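Local coordinates for formiminoglutamase (PDB 4MYK), which probably hydrolyses N-formimino-L-glutamate to glutamate and formamide, as an arginase-like enzyme that uses manganese, at residues A[144-149]-A[234-239]; A[184-189]-A[252-257]; A[120-125]-A[278-283]; A[180-185]-A[203-208]; A[124-129]-A[166-171]. The protein carries 1 engineered substitution. All coordinates share one frame; numbering follows the deposited sequence.

Contact 1 of 5, residues A[144-149]-A[234-239]. With MN (manganese (II) ion), chain C.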
# COMPACT_ATOMS: atom_id res chain seq x y z
N ASN A 144 -7.34 -4.71 -22.91
CA ASN A 144 -6.13 -4.06 -22.42
C ASN A 144 -6.34 -3.58 -20.98
O ASN A 144 -7.02 -2.57 -20.75
CB ASN A 144 -5.72 -2.90 -23.36
CG ASN A 144 -4.43 -2.19 -22.93
OD1 ASN A 144 -3.54 -2.78 -22.31
ND2 ASN A 144 -4.33 -0.91 -23.26
N VAL A 145 -5.78 -4.33 -20.04
CA VAL A 145 -5.68 -3.92 -18.64
C VAL A 145 -4.48 -2.99 -18.50
O VAL A 145 -3.32 -3.43 -18.62
CB VAL A 145 -5.50 -5.13 -17.68
CG1 VAL A 145 -5.47 -4.65 -16.21
CG2 VAL A 145 -6.61 -6.16 -17.90
N ASP A 146 -4.75 -1.72 -18.24
CA ASP A 146 -3.73 -0.71 -18.38
C ASP A 146 -4.25 0.59 -17.81
O ASP A 146 -5.38 0.98 -18.09
CB ASP A 146 -3.42 -0.54 -19.87
CG ASP A 146 -2.14 0.20 -20.12
OD1 ASP A 146 -1.58 0.76 -19.16
OD2 ASP A 146 -1.70 0.19 -21.28
N SER A 147 -3.43 1.25 -16.98
CA SER A 147 -3.79 2.55 -16.42
C SER A 147 -3.71 3.60 -17.51
O SER A 147 -4.21 4.71 -17.37
CB SER A 147 -2.90 2.92 -15.23
OG SER A 147 -1.54 3.05 -15.61
N HIS A 148 -3.06 3.22 -18.61
CA HIS A 148 -2.86 4.09 -19.75
C HIS A 148 -3.78 3.69 -20.90
O HIS A 148 -4.13 2.53 -21.08
CB HIS A 148 -1.39 4.08 -20.21
CG HIS A 148 -0.41 4.47 -19.14
ND1 HIS A 148 0.40 3.55 -18.51
CD2 HIS A 148 -0.14 5.67 -18.58
CE1 HIS A 148 1.14 4.17 -17.61
NE2 HIS A 148 0.83 5.46 -17.63
N LEU A 149 -4.18 4.70 -21.66
CA LEU A 149 -4.92 4.53 -22.88
C LEU A 149 -4.19 5.37 -23.92
O LEU A 149 -4.51 6.54 -24.12
CB LEU A 149 -6.37 4.97 -22.66
CG LEU A 149 -7.25 5.56 -23.77
CD1 LEU A 149 -6.99 4.92 -25.13
CD2 LEU A 149 -8.71 5.44 -23.35
N SER A 234 -4.55 -9.11 -22.11
CA SER A 234 -3.32 -8.31 -22.10
C SER A 234 -3.23 -7.51 -20.80
O SER A 234 -4.03 -6.60 -20.57
CB SER A 234 -3.29 -7.36 -23.30
OG SER A 234 -2.02 -6.73 -23.45
N PHE A 235 -2.25 -7.84 -19.97
CA PHE A 235 -2.17 -7.26 -18.63
C PHE A 235 -0.95 -6.38 -18.42
O PHE A 235 0.10 -6.88 -18.03
CB PHE A 235 -2.17 -8.36 -17.57
CG PHE A 235 -2.79 -7.93 -16.27
CD1 PHE A 235 -2.44 -6.72 -15.69
CD2 PHE A 235 -3.72 -8.73 -15.62
CE1 PHE A 235 -3.01 -6.33 -14.49
CE2 PHE A 235 -4.29 -8.34 -14.42
CZ PHE A 235 -3.93 -7.14 -13.86
N ASP A 236 -1.10 -5.08 -18.64
CA ASP A 236 -0.03 -4.13 -18.31
C ASP A 236 0.02 -4.01 -16.80
O ASP A 236 -0.97 -3.62 -16.18
CB ASP A 236 -0.29 -2.77 -18.94
CG ASP A 236 0.82 -1.76 -18.66
OD1 ASP A 236 1.56 -1.89 -17.66
OD2 ASP A 236 0.96 -0.82 -19.46
N VAL A 237 1.15 -4.36 -16.19
CA VAL A 237 1.21 -4.39 -14.73
C VAL A 237 1.31 -3.00 -14.07
O VAL A 237 1.19 -2.88 -12.84
CB VAL A 237 2.29 -5.38 -14.20
CG1 VAL A 237 1.94 -6.80 -14.61
CG2 VAL A 237 3.67 -5.00 -14.71
N ASP A 238 1.51 -1.96 -14.88
CA ASP A 238 1.49 -0.59 -14.35
C ASP A 238 0.05 -0.10 -14.15
O ASP A 238 -0.19 1.08 -13.86
CB ASP A 238 2.34 0.37 -15.20
CG ASP A 238 1.67 0.78 -16.50
OD1 ASP A 238 0.43 0.64 -16.63
OD2 ASP A 238 2.39 1.27 -17.40
N SER A 239 -0.90 -1.03 -14.29
CA SER A 239 -2.30 -0.79 -13.95
C SER A 239 -2.55 -1.06 -12.46
O SER A 239 -3.65 -0.81 -11.95
CB SER A 239 -3.19 -1.68 -14.79
OG SER A 239 -2.95 -3.04 -14.48
MN MN C . 0.51 1.30 -18.83
O HOH W 1 -1.22 -4.29 -21.87
O HOH W 2 1.45 1.95 -20.95
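Three carboxylates and an imidazole crowd round one manganese ion, so tightly that Asp146 OD1 and Asp236 OD2 stand 3.0 Å apart with the metal joining them. Residues 144-149 supply Asp146 OD1 and His148 ND1, the latter 2.3 Å from the manganese. Residues 234-239 supply Asp236 OD2 and both oxygens of Asp238, which therefore chelates in bidentate fashion; a water brings the donor atoms to six. Asp238 OD2 lies at the edge of the His148 ring, in its plane, while its carboxylate is turned 78° to the imidazole. Two Asx turns fix the ligands: His148 N reaches Asp146 OD1 at 2.9 Å from above the carboxylate plane, and Asp238 N meets Asp236 OD1 at 2.8 Å on the anti side.

Behind the metal, strands 141-145 and 231-236 pair in parallel, Val145 N donating to Ser234 O at 2.9 Å and Asp236 N to Val145 O at 2.8 Å. Because CG1 of Val145 is anti to the backbone N (chi1 -177°), this methyl lies over one face of Phe235, 3.8 Å from the ring centroid, a CH-pi contact. Ser147 OG ties the two turns by donating to Asp238 O.

Asp146 and Asp236 also serve a second manganese together with Asn122. So much negative charge in one place would probably be costly without the cations, which presumably hold the two strand ends together.

Contact 2 of 5, residues A[184-189]-A[252-257]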
# COMPACT_ATOMS: atom_id res chain seq x y z
N ALA A 184 -9.54 -0.60 -16.55
CA ALA A 184 -8.86 0.05 -15.43
C ALA A 184 -7.97 1.20 -15.88
O ALA A 184 -6.95 1.48 -15.26
CB ALA A 184 -8.05 -0.95 -14.63
N CYS A 185 -8.36 1.84 -16.97
CA CYS A 185 -7.67 3.04 -17.41
C CYS A 185 -8.00 4.22 -16.48
O CYS A 185 -9.04 4.24 -15.82
CB CYS A 185 -8.02 3.35 -18.87
SG CYS A 185 -9.78 3.28 -19.24
N GLN A 186 -7.09 5.20 -16.44
CA GLN A 186 -7.18 6.31 -15.49
C GLN A 186 -7.37 7.67 -16.20
O GLN A 186 -6.53 8.06 -17.00
CB GLN A 186 -5.95 6.31 -14.58
CG GLN A 186 -5.92 5.08 -13.69
CD GLN A 186 -4.79 5.09 -12.69
OE1 GLN A 186 -4.29 6.14 -12.30
NE2 GLN A 186 -4.37 3.91 -12.27
N GLY A 187 -8.47 8.36 -15.90
CA GLY A 187 -8.79 9.62 -16.56
C GLY A 187 -7.76 10.74 -16.43
O GLY A 187 -7.75 11.69 -17.22
N SER A 188 -6.89 10.64 -15.44
CA SER A 188 -5.82 11.61 -15.23
C SER A 188 -4.64 11.38 -16.17
O SER A 188 -3.71 12.18 -16.22
CB SER A 188 -5.32 11.50 -13.79
OG SER A 188 -5.12 10.14 -13.47
N GLN A 189 -4.70 10.27 -16.90
CA GLN A 189 -3.62 9.82 -17.76
C GLN A 189 -4.12 9.45 -19.15
O GLN A 189 -3.42 8.73 -19.87
CB GLN A 189 -2.98 8.55 -17.19
CG GLN A 189 -2.10 8.75 -15.99
CD GLN A 189 -1.05 7.68 -15.91
OE1 GLN A 189 0.14 7.97 -15.79
NE2 GLN A 189 -1.48 6.42 -15.99
N ALA A 252 2.27 3.61 -10.96
CA ALA A 252 0.94 4.17 -10.80
C ALA A 252 0.71 4.64 -9.37
O ALA A 252 1.03 3.91 -8.42
CB ALA A 252 -0.12 3.15 -11.19
N ALA A 253 0.16 5.84 -9.22
CA ALA A 253 -0.20 6.34 -7.90
C ALA A 253 -1.41 5.59 -7.35
O ALA A 253 -1.37 5.10 -6.22
CB ALA A 253 -0.46 7.84 -7.95
N VAL A 254 -2.47 5.51 -8.15
CA VAL A 254 -3.61 4.66 -7.84
C VAL A 254 -3.72 3.55 -8.88
O VAL A 254 -3.04 3.59 -9.91
CB VAL A 254 -4.95 5.45 -7.78
CG1 VAL A 254 -5.00 6.34 -6.56
CG2 VAL A 254 -5.16 6.25 -9.05
N GLY A 255 -4.57 2.57 -8.59
CA GLY A 255 -4.76 1.44 -9.49
C GLY A 255 -5.10 0.15 -8.77
O GLY A 255 -5.39 0.14 -7.57
N LEU A 256 -5.05 -0.94 -9.51
CA LEU A 256 -5.48 -2.23 -9.01
C LEU A 256 -4.59 -2.71 -7.88
O LEU A 256 -3.39 -2.49 -7.89
CB LEU A 256 -5.48 -3.26 -10.15
CG LEU A 256 -6.44 -3.01 -11.33
CD1 LEU A 256 -6.15 -3.99 -12.43
CD2 LEU A 256 -7.92 -3.08 -10.90
N SER A 257 -5.18 -3.36 -6.89
CA SER A 257 -4.36 -3.95 -5.84
C SER A 257 -3.83 -5.30 -6.33
O SER A 257 -4.32 -5.86 -7.31
CB SER A 257 -5.15 -4.11 -4.55
OG SER A 257 -6.18 -5.07 -4.70
O HOH W 3 -1.87 7.10 -11.20
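The loop leaving strand 180-185 meets the loop that leads into helix 258-270 at the carboxyl edge of the parallel sheet, and the amide of Gln186 carries the junction. Its NE2 donates to Val254 O over 2.7 Å, with an angle of 150° at the hydrogen. The approach is not along a lone pair: the nitrogen sits above the carbonyl plane, 55° out of it. With chi2 near 180° (-175°), the Gln186 chain runs extended and spans the gap between the loops. The other end of the amide is used as well. Gln186 OE1 accepts from a water at 2.8 Å, and that water accepts in turn from Ala253 N at 3.1 Å; the CG2 methyl of Val254 lies alongside, 3.4 Å from Gln186 OE1. Further along, Ala184 CB faces Leu256 CD1 at 4.2 Å, a looser apolar touch that shares Leu208 of helix 208-214 as a neighbour.

Glu73 of the second subunit accepts from Gly187 N, and Gln259 of that subunit packs on Val254, so the junction borders the subunit interface. Gripped at both NE2 and OE1, the amide of Gln186 has its rotation fixed, and one side chain links the two loops directly and through water.

Contact 3 of 5, residues A[120-125]-A[278-283]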
# COMPACT_ATOMS: atom_id res chain seq x y z
N GLY A 120 9.32 -7.04 -20.56
CA GLY A 120 9.20 -6.45 -21.89
C GLY A 120 8.17 -5.34 -21.84
O GLY A 120 7.31 -5.34 -20.97
N GLY A 121 8.25 -4.38 -22.76
CA GLY A 121 7.29 -3.28 -22.81
C GLY A 121 6.00 -3.54 -23.59
O GLY A 121 5.89 -4.52 -24.31
N ASN A 122 5.04 -2.63 -23.43
CA ASN A 122 3.70 -2.71 -24.04
C ASN A 122 3.69 -3.16 -25.50
O ASN A 122 2.72 -3.79 -25.97
CB ASN A 122 3.00 -1.35 -24.00
CG ASN A 122 2.69 -0.87 -22.58
OD1 ASN A 122 2.26 -1.64 -21.72
ND2 ASN A 122 2.89 0.42 -22.36
N ASP A 123 4.76 -2.82 -26.21
CA ASP A 123 4.78 -2.95 -27.67
C ASP A 123 4.66 -4.40 -28.18
O ASP A 123 4.25 -4.63 -29.31
CB ASP A 123 6.01 -2.25 -28.25
CG ASP A 123 5.92 -0.73 -28.14
OD1 ASP A 123 6.83 -0.04 -28.65
OD2 ASP A 123 4.94 -0.23 -27.55
N GLN A 124 5.01 -5.35 -27.32
CA GLN A 124 4.86 -6.77 -27.61
C GLN A 124 3.41 -7.13 -27.95
O GLN A 124 3.15 -8.14 -28.62
CB GLN A 124 5.33 -7.60 -26.41
CG GLN A 124 4.37 -7.57 -25.21
CD GLN A 124 4.85 -8.43 -24.06
OE1 GLN A 124 5.88 -9.08 -24.14
NE2 GLN A 124 4.10 -8.43 -22.97
N SER A 125 2.46 -6.32 -27.47
CA SER A 125 1.05 -6.64 -27.60
C SER A 125 0.58 -6.57 -29.05
O SER A 125 -0.37 -7.26 -29.42
CB SER A 125 0.22 -5.69 -26.76
OG SER A 125 0.72 -5.63 -25.44
N ASP A 278 -0.71 -11.84 -22.25
CA ASP A 278 0.61 -11.25 -22.12
C ASP A 278 0.65 -10.33 -20.90
O ASP A 278 -0.39 -9.95 -20.37
CB ASP A 278 1.14 -10.61 -23.42
CG ASP A 278 0.60 -9.19 -23.68
OD1 ASP A 278 -0.23 -8.68 -22.90
OD2 ASP A 278 1.01 -8.58 -24.69
N MET A 279 1.86 -10.03 -20.44
CA MET A 279 2.06 -9.28 -19.21
C MET A 279 3.17 -8.31 -19.50
O MET A 279 4.28 -8.73 -19.82
CB MET A 279 2.46 -10.22 -18.07
CG MET A 279 2.55 -9.57 -16.71
SD MET A 279 2.96 -10.76 -15.40
CE MET A 279 1.54 -11.87 -15.51
N SER A 280 2.87 -7.02 -19.39
CA SER A 280 3.78 -5.98 -19.86
C SER A 280 4.26 -5.06 -18.77
O SER A 280 3.58 -4.88 -17.77
CB SER A 280 3.10 -5.12 -20.94
OG SER A 280 3.05 -5.80 -22.17
N GLU A 281 5.45 -4.48 -18.99
CA GLU A 281 5.96 -3.33 -18.22
C GLU A 281 6.69 -3.65 -16.90
O GLU A 281 7.06 -2.75 -16.16
CB GLU A 281 4.86 -2.26 -18.03
CG GLU A 281 4.38 -1.63 -19.35
CD GLU A 281 5.47 -0.82 -20.03
OE1 GLU A 281 6.36 -0.32 -19.31
OE2 GLU A 281 5.45 -0.69 -21.27
N LEU A 282 6.92 -4.94 -16.64
CA LEU A 282 7.71 -5.34 -15.48
C LEU A 282 9.14 -4.83 -15.63
O LEU A 282 9.81 -5.12 -16.63
CB LEU A 282 7.71 -6.86 -15.28
CG LEU A 282 8.40 -7.35 -13.99
CD1 LEU A 282 7.63 -6.84 -12.80
CD2 LEU A 282 8.50 -8.86 -13.94
N ASN A 283 9.61 -4.08 -14.64
CA ASN A 283 10.86 -3.34 -14.73
C ASN A 283 11.70 -3.42 -13.44
O ASN A 283 11.52 -2.62 -12.51
CB ASN A 283 10.54 -1.89 -15.10
CG ASN A 283 11.76 -1.10 -15.42
OD1 ASN A 283 12.85 -1.39 -14.93
ND2 ASN A 283 11.59 -0.08 -16.25
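Bent at chi2 (-66°), the side chain of Glu281 folds its carboxylate onto the start of the turn at Asn122, whereas Gln124, with CG between its own backbone N and carbonyl carbon (chi1 73°) and extended beyond, sends its amide to the end of strand 274-280. At the first meeting Asn122 N donates to Glu281 OE2 over 2.9 Å, on the anti side of the carboxylate and 33° out of its plane. That oxygen also receives Cys43 N, of the Cys43-Cys250 disulfide, while Ser249 OG bonds to Glu281 OE1. One backbone bond, Glu281 N to Gly120 O at 2.8 Å, fastens the neighbouring peptides. It lies just after the cis peptide that precedes Gly120.

Residues 120-125 follow strand 114-119, the sheet neighbour of 274-280, at the carboxyl edge where the arginase/deacetylase fold carries its manganese. Asn122 is a ligand of one of the two ions, and the 3-10 turn 122-124 that starts with it leads into helix 125-135.

Further along the turn, Gln124 NE2 makes two weak bonds, to Ser280 OG at 2.9 Å and to Met279 O at 3.2 Å. Beside it, Ser125 OG lies 3.1 Å from Asp278 OD2 and 2.8 Å from Asn122 O, two acceptors competing for a single hydroxyl proton. Asp278 has firmer partners outside the pair: Ser234 OG bonds to its OD1, and Asn128 ND2 to its OD2.

Contact 4 of 5, residues A[180-185]-A[203-208]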
# COMPACT_ATOMS: atom_id res chain seq x y z
N PHE A 180 -13.27 -4.66 -28.19
CA PHE A 180 -12.08 -4.14 -27.54
C PHE A 180 -12.42 -3.36 -26.26
O PHE A 180 -13.23 -2.44 -26.27
CB PHE A 180 -11.25 -3.28 -28.50
CG PHE A 180 -10.08 -2.61 -27.85
CD1 PHE A 180 -9.04 -3.36 -27.33
CD2 PHE A 180 -10.01 -1.24 -27.76
CE1 PHE A 180 -7.96 -2.74 -26.72
CE2 PHE A 180 -8.93 -0.62 -27.16
CZ PHE A 180 -7.91 -1.37 -26.64
N VAL A 181 -11.78 -3.75 -25.17
CA VAL A 181 -12.00 -3.08 -23.89
C VAL A 181 -10.69 -2.54 -23.31
O VAL A 181 -9.69 -3.25 -23.24
CB VAL A 181 -12.70 -4.00 -22.87
CG1 VAL A 181 -12.85 -3.29 -21.54
CG2 VAL A 181 -14.05 -4.44 -23.41
N GLU A 182 -10.71 -1.27 -22.92
CA GLU A 182 -9.66 -0.67 -22.12
C GLU A 182 -10.11 -0.82 -20.68
O GLU A 182 -11.15 -0.30 -20.30
CB GLU A 182 -9.51 0.82 -22.45
CG GLU A 182 -9.12 1.11 -23.90
CD GLU A 182 -7.62 1.03 -24.14
OE1 GLU A 182 -6.91 0.36 -23.37
OE2 GLU A 182 -7.15 1.64 -25.12
N PHE A 183 -9.33 -1.55 -19.90
CA PHE A 183 -9.75 -1.93 -18.56
C PHE A 183 -8.89 -1.31 -17.47
O PHE A 183 -7.67 -1.46 -17.48
CB PHE A 183 -9.72 -3.45 -18.42
CG PHE A 183 -10.48 -3.95 -17.24
CD1 PHE A 183 -9.86 -4.08 -16.00
CD2 PHE A 183 -11.82 -4.29 -17.36
CE1 PHE A 183 -10.56 -4.54 -14.91
CE2 PHE A 183 -12.52 -4.75 -16.26
CZ PHE A 183 -11.89 -4.88 -15.04
N ALA A 184 -9.54 -0.60 -16.55
CA ALA A 184 -8.86 0.05 -15.43
C ALA A 184 -7.97 1.20 -15.88
O ALA A 184 -6.95 1.48 -15.26
CB ALA A 184 -8.05 -0.95 -14.63
N CYS A 185 -8.36 1.84 -16.97
CA CYS A 185 -7.67 3.04 -17.41
C CYS A 185 -8.00 4.22 -16.48
O CYS A 185 -9.04 4.24 -15.82
CB CYS A 185 -8.02 3.35 -18.87
SG CYS A 185 -9.78 3.28 -19.24
N GLY A 203 -15.03 0.82 -29.28
CA GLY A 203 -14.38 0.18 -28.15
C GLY A 203 -14.90 0.73 -26.83
O GLY A 203 -15.54 1.78 -26.78
N HIS A 204 -14.60 0.01 -25.75
CA HIS A 204 -15.20 0.30 -24.46
C HIS A 204 -14.17 0.75 -23.44
O HIS A 204 -13.12 0.13 -23.27
CB HIS A 204 -15.96 -0.93 -23.94
CG HIS A 204 -16.81 -1.58 -24.98
ND1 HIS A 204 -18.18 -1.44 -25.03
CD2 HIS A 204 -16.47 -2.35 -26.05
CE1 HIS A 204 -18.65 -2.11 -26.07
NE2 HIS A 204 -17.64 -2.67 -26.70
N LEU A 205 -14.49 1.85 -22.76
CA LEU A 205 -13.65 2.34 -21.67
C LEU A 205 -14.24 1.92 -20.34
O LEU A 205 -15.37 2.29 -20.01
CB LEU A 205 -13.52 3.86 -21.72
CG LEU A 205 -13.11 4.46 -23.07
CD1 LEU A 205 -12.77 5.94 -22.89
CD2 LEU A 205 -11.93 3.71 -23.65
N MET A 206 -13.46 1.16 -19.58
CA MET A 206 -13.84 0.75 -18.23
C MET A 206 -12.90 1.36 -17.18
O MET A 206 -11.96 0.70 -16.73
CB MET A 206 -13.85 -0.77 -18.13
CG MET A 206 -15.06 -1.37 -18.82
SD MET A 206 -15.31 -3.11 -18.50
CE MET A 206 -16.90 -3.31 -19.27
N TRP A 207 -13.16 2.61 -16.82
CA TRP A 207 -12.29 3.40 -15.95
C TRP A 207 -12.06 2.71 -14.63
O TRP A 207 -12.93 1.98 -14.15
CB TRP A 207 -12.88 4.79 -15.68
CG TRP A 207 -13.11 5.60 -16.91
CD1 TRP A 207 -14.31 5.89 -17.48
CD2 TRP A 207 -12.11 6.24 -17.73
NE1 TRP A 207 -14.13 6.67 -18.60
CE2 TRP A 207 -12.79 6.90 -18.77
CE3 TRP A 207 -10.71 6.31 -17.68
CZ2 TRP A 207 -12.11 7.62 -19.76
CZ3 TRP A 207 -10.05 7.04 -18.66
CH2 TRP A 207 -10.75 7.68 -19.68
N LEU A 208 -10.88 2.92 -14.05
CA LEU A 208 -10.54 2.35 -12.75
C LEU A 208 -11.70 2.49 -11.74
O LEU A 208 -12.13 1.51 -11.13
CB LEU A 208 -9.26 3.00 -12.21
CG LEU A 208 -8.73 2.53 -10.85
CD1 LEU A 208 -8.45 1.03 -10.86
CD2 LEU A 208 -7.50 3.30 -10.45
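Met206 fills the dip between Val181 and Phe183 on one face of the strand pair: its SD sits 3.9 Å from Val181 CG1 and equally 3.9 Å from Phe183 CD2. The sulfur approaches the phenyl ring obliquely, a Met-aromatic contact, and the Met206 chain runs extended to get there. On the same face His204 lays its ring edge against the backbone, CD2 being 3.2 Å from Phe180 O in the ring plane. Helix 216-227 covers this surface.

The reverse face is built differently. Glu182 and Leu205 lie side by side and point the same way, Glu182 CG meeting Leu205 CD2 at 3.8 Å; the carboxylate carries on to Asn144. Past the corner at Ala184 (phi 68°), Cys185 drops its SG onto one face of Trp207, displaced toward the rim and 3.5 Å from CE3, while Cys185 O abuts the edge of the same ring.

Beneath these fittings runs a regular ladder, from His204 N to Phe180 O (2.9 Å) through to Ala184 N with Met206 O (2.8 Å). The segment axes approach to 4.8 Å at 18°. Parallel neighbours joined through helix 192-200 make a beta-alpha-beta crossover, here closing the sheet with 204-207 as an outermost strand of the chain.

Contact 5 of 5, residues A[124-129]-A[166-171]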
# COMPACT_ATOMS: atom_id res chain seq x y z
N GLN A 124 5.01 -5.35 -27.32
CA GLN A 124 4.86 -6.77 -27.61
C GLN A 124 3.41 -7.13 -27.95
O GLN A 124 3.15 -8.14 -28.62
CB GLN A 124 5.33 -7.60 -26.41
CG GLN A 124 4.37 -7.57 -25.21
CD GLN A 124 4.85 -8.43 -24.06
OE1 GLN A 124 5.88 -9.08 -24.14
NE2 GLN A 124 4.10 -8.43 -22.97
N SER A 125 2.46 -6.32 -27.47
CA SER A 125 1.05 -6.64 -27.60
C SER A 125 0.58 -6.57 -29.05
O SER A 125 -0.37 -7.26 -29.42
CB SER A 125 0.22 -5.69 -26.76
OG SER A 125 0.72 -5.63 -25.44
N ALA A 126 1.24 -5.75 -29.86
CA ALA A 126 0.88 -5.66 -31.27
C ALA A 126 1.13 -6.99 -32.00
O ALA A 126 0.20 -7.55 -32.58
CB ALA A 126 1.60 -4.50 -31.94
N PRO A 127 2.37 -7.50 -31.94
CA PRO A 127 2.67 -8.82 -32.52
C PRO A 127 1.72 -9.90 -31.99
O PRO A 127 1.19 -10.70 -32.76
CB PRO A 127 4.08 -9.11 -32.01
CG PRO A 127 4.68 -7.78 -31.77
CD PRO A 127 3.57 -6.88 -31.34
N ASN A 128 1.53 -9.90 -30.68
CA ASN A 128 0.66 -10.85 -30.00
C ASN A 128 -0.78 -10.84 -30.52
O ASN A 128 -1.38 -11.88 -30.74
CB ASN A 128 0.67 -10.58 -28.50
CG ASN A 128 1.98 -10.96 -27.85
OD1 ASN A 128 2.79 -11.67 -28.44
ND2 ASN A 128 2.18 -10.52 -26.62
N GLY A 129 -1.32 -9.64 -30.69
CA GLY A 129 -2.66 -9.49 -31.23
C GLY A 129 -2.79 -9.96 -32.67
O GLY A 129 -3.79 -10.57 -33.04
N PHE A 166 -2.13 -0.81 -29.55
CA PHE A 166 -3.56 -1.04 -29.73
C PHE A 166 -4.16 -0.16 -30.81
O PHE A 166 -5.22 -0.45 -31.35
CB PHE A 166 -4.28 -0.95 -28.39
CG PHE A 166 -3.86 -2.02 -27.44
CD1 PHE A 166 -4.22 -3.34 -27.67
CD2 PHE A 166 -3.05 -1.74 -26.36
CE1 PHE A 166 -3.83 -4.33 -26.82
CE2 PHE A 166 -2.64 -2.75 -25.50
CZ PHE A 166 -3.04 -4.04 -25.73
N ARG A 167 -3.45 0.90 -31.14
CA ARG A 167 -3.75 1.64 -32.36
C ARG A 167 -3.62 0.65 -33.50
O ARG A 167 -4.51 0.54 -34.33
CB ARG A 167 -2.78 2.82 -32.53
CG ARG A 167 -2.95 3.63 -33.82
CD ARG A 167 -4.40 3.84 -34.19
NE ARG A 167 -4.85 5.22 -34.07
CZ ARG A 167 -4.25 6.28 -34.62
NH1 ARG A 167 -3.14 6.15 -35.33
NH2 ARG A 167 -4.77 7.49 -34.44
N GLN A 168 -2.51 -0.10 -33.49
CA GLN A 168 -2.20 -1.04 -34.56
C GLN A 168 -3.29 -2.08 -34.73
O GLN A 168 -3.61 -2.48 -35.84
CB GLN A 168 -0.88 -1.76 -34.30
CG GLN A 168 0.31 -0.89 -34.55
CD GLN A 168 1.62 -1.62 -34.36
OE1 GLN A 168 2.40 -1.28 -33.46
NE2 GLN A 168 1.87 -2.61 -35.20
N LEU A 169 -3.84 -2.52 -33.61
CA LEU A 169 -4.85 -3.54 -33.68
C LEU A 169 -6.21 -2.95 -34.10
O LEU A 169 -6.92 -3.53 -34.92
CB LEU A 169 -4.89 -4.34 -32.37
CG LEU A 169 -3.49 -4.93 -32.05
CD1 LEU A 169 -3.36 -5.45 -30.60
CD2 LEU A 169 -3.03 -6.02 -33.06
N LEU A 170 -6.55 -1.77 -33.59
CA LEU A 170 -7.79 -1.11 -34.01
C LEU A 170 -7.76 -0.79 -35.50
O LEU A 170 -8.81 -0.75 -36.16
CB LEU A 170 -8.02 0.17 -33.21
CG LEU A 170 -8.40 -0.09 -31.76
CD1 LEU A 170 -8.42 1.22 -30.98
CD2 LEU A 170 -9.75 -0.81 -31.69
N GLU A 171 -6.57 -0.56 -36.04
CA GLU A 171 -6.41 -0.27 -37.45
C GLU A 171 -6.46 -1.53 -38.32
O GLU A 171 -6.33 -1.44 -39.54
CB GLU A 171 -5.12 0.50 -37.72
CG GLU A 171 -5.10 1.89 -37.13
CD GLU A 171 -4.05 2.77 -37.78
OE1 GLU A 171 -2.99 3.00 -37.14
OE2 GLU A 171 -4.28 3.23 -38.91
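This is a largely apolar helix-helix contact on one face of the central parallel sheet, between the first turn of helix 125-135 and the short helix 165-170. The two segment axes come within 8.9 Å and run roughly the same way, 28° apart.

Leu169 is the main bump. With CG anti to its carbonyl carbon (chi1 -56°), it drives both methyls into the backbone of the facing turn. CD1 lies 3.7 Å from Ser125 O, and CD2 lies 3.6 Å from Ala126 O and 3.9 Å from Gly129 CA, so the isobutyl end fits the hollow made by three residues of one helical turn. Gly129 forms its floor with bare backbone, which allows the helices to come close.

The methyl of Ala126 projects toward the other helix and meets the end of Gln168, CB to CD being 3.8 Å. On the other side of Leu169, Phe166 brings its CZ within 3.8 Å of Ser125 CB, an oblique approach. That ring also lies against Val142 and Asn144 of strand 141-145 and Ser234 of strand 231-236, thereby wedging between helix 125-135 and the sheet.

The two segments are not hydrogen-bonded to each other. They hold by van der Waals packing, in which methyls and one ring atom press on backbone, a methylene and an amide. The Ser125 carbonyl beside Leu169 CD1 is already used within its own helix, Gly129 N donating to Ser125 O at 2.9 Å, so the leucine can cover this polar backbone while its helical bond stays intact.

How the contacts relate
Contact 1 is central: it touches all four others. Contact 3 lies beside it, centres 9 Å apart; the two share a metal site, and Phe235 N meets Asp278 O at 2.8 Å where strands 231-236 and 274-280 run together. Contact 4 is also 9 Å away between centres and extends the sheet outward, Phe183 N meeting Asn144 O at 2.7 Å. Contact 2 shares Ala184 and Cys185 with contact 4, and both border the second subunit; contact 2 binds contact 1 through Ser239 O and Leu256 N, 2.8 Å apart. Contact 5 shares Gln124 and Ser125 with contact 3, and its Phe166 side chain comes about 6 Å from a manganese ion.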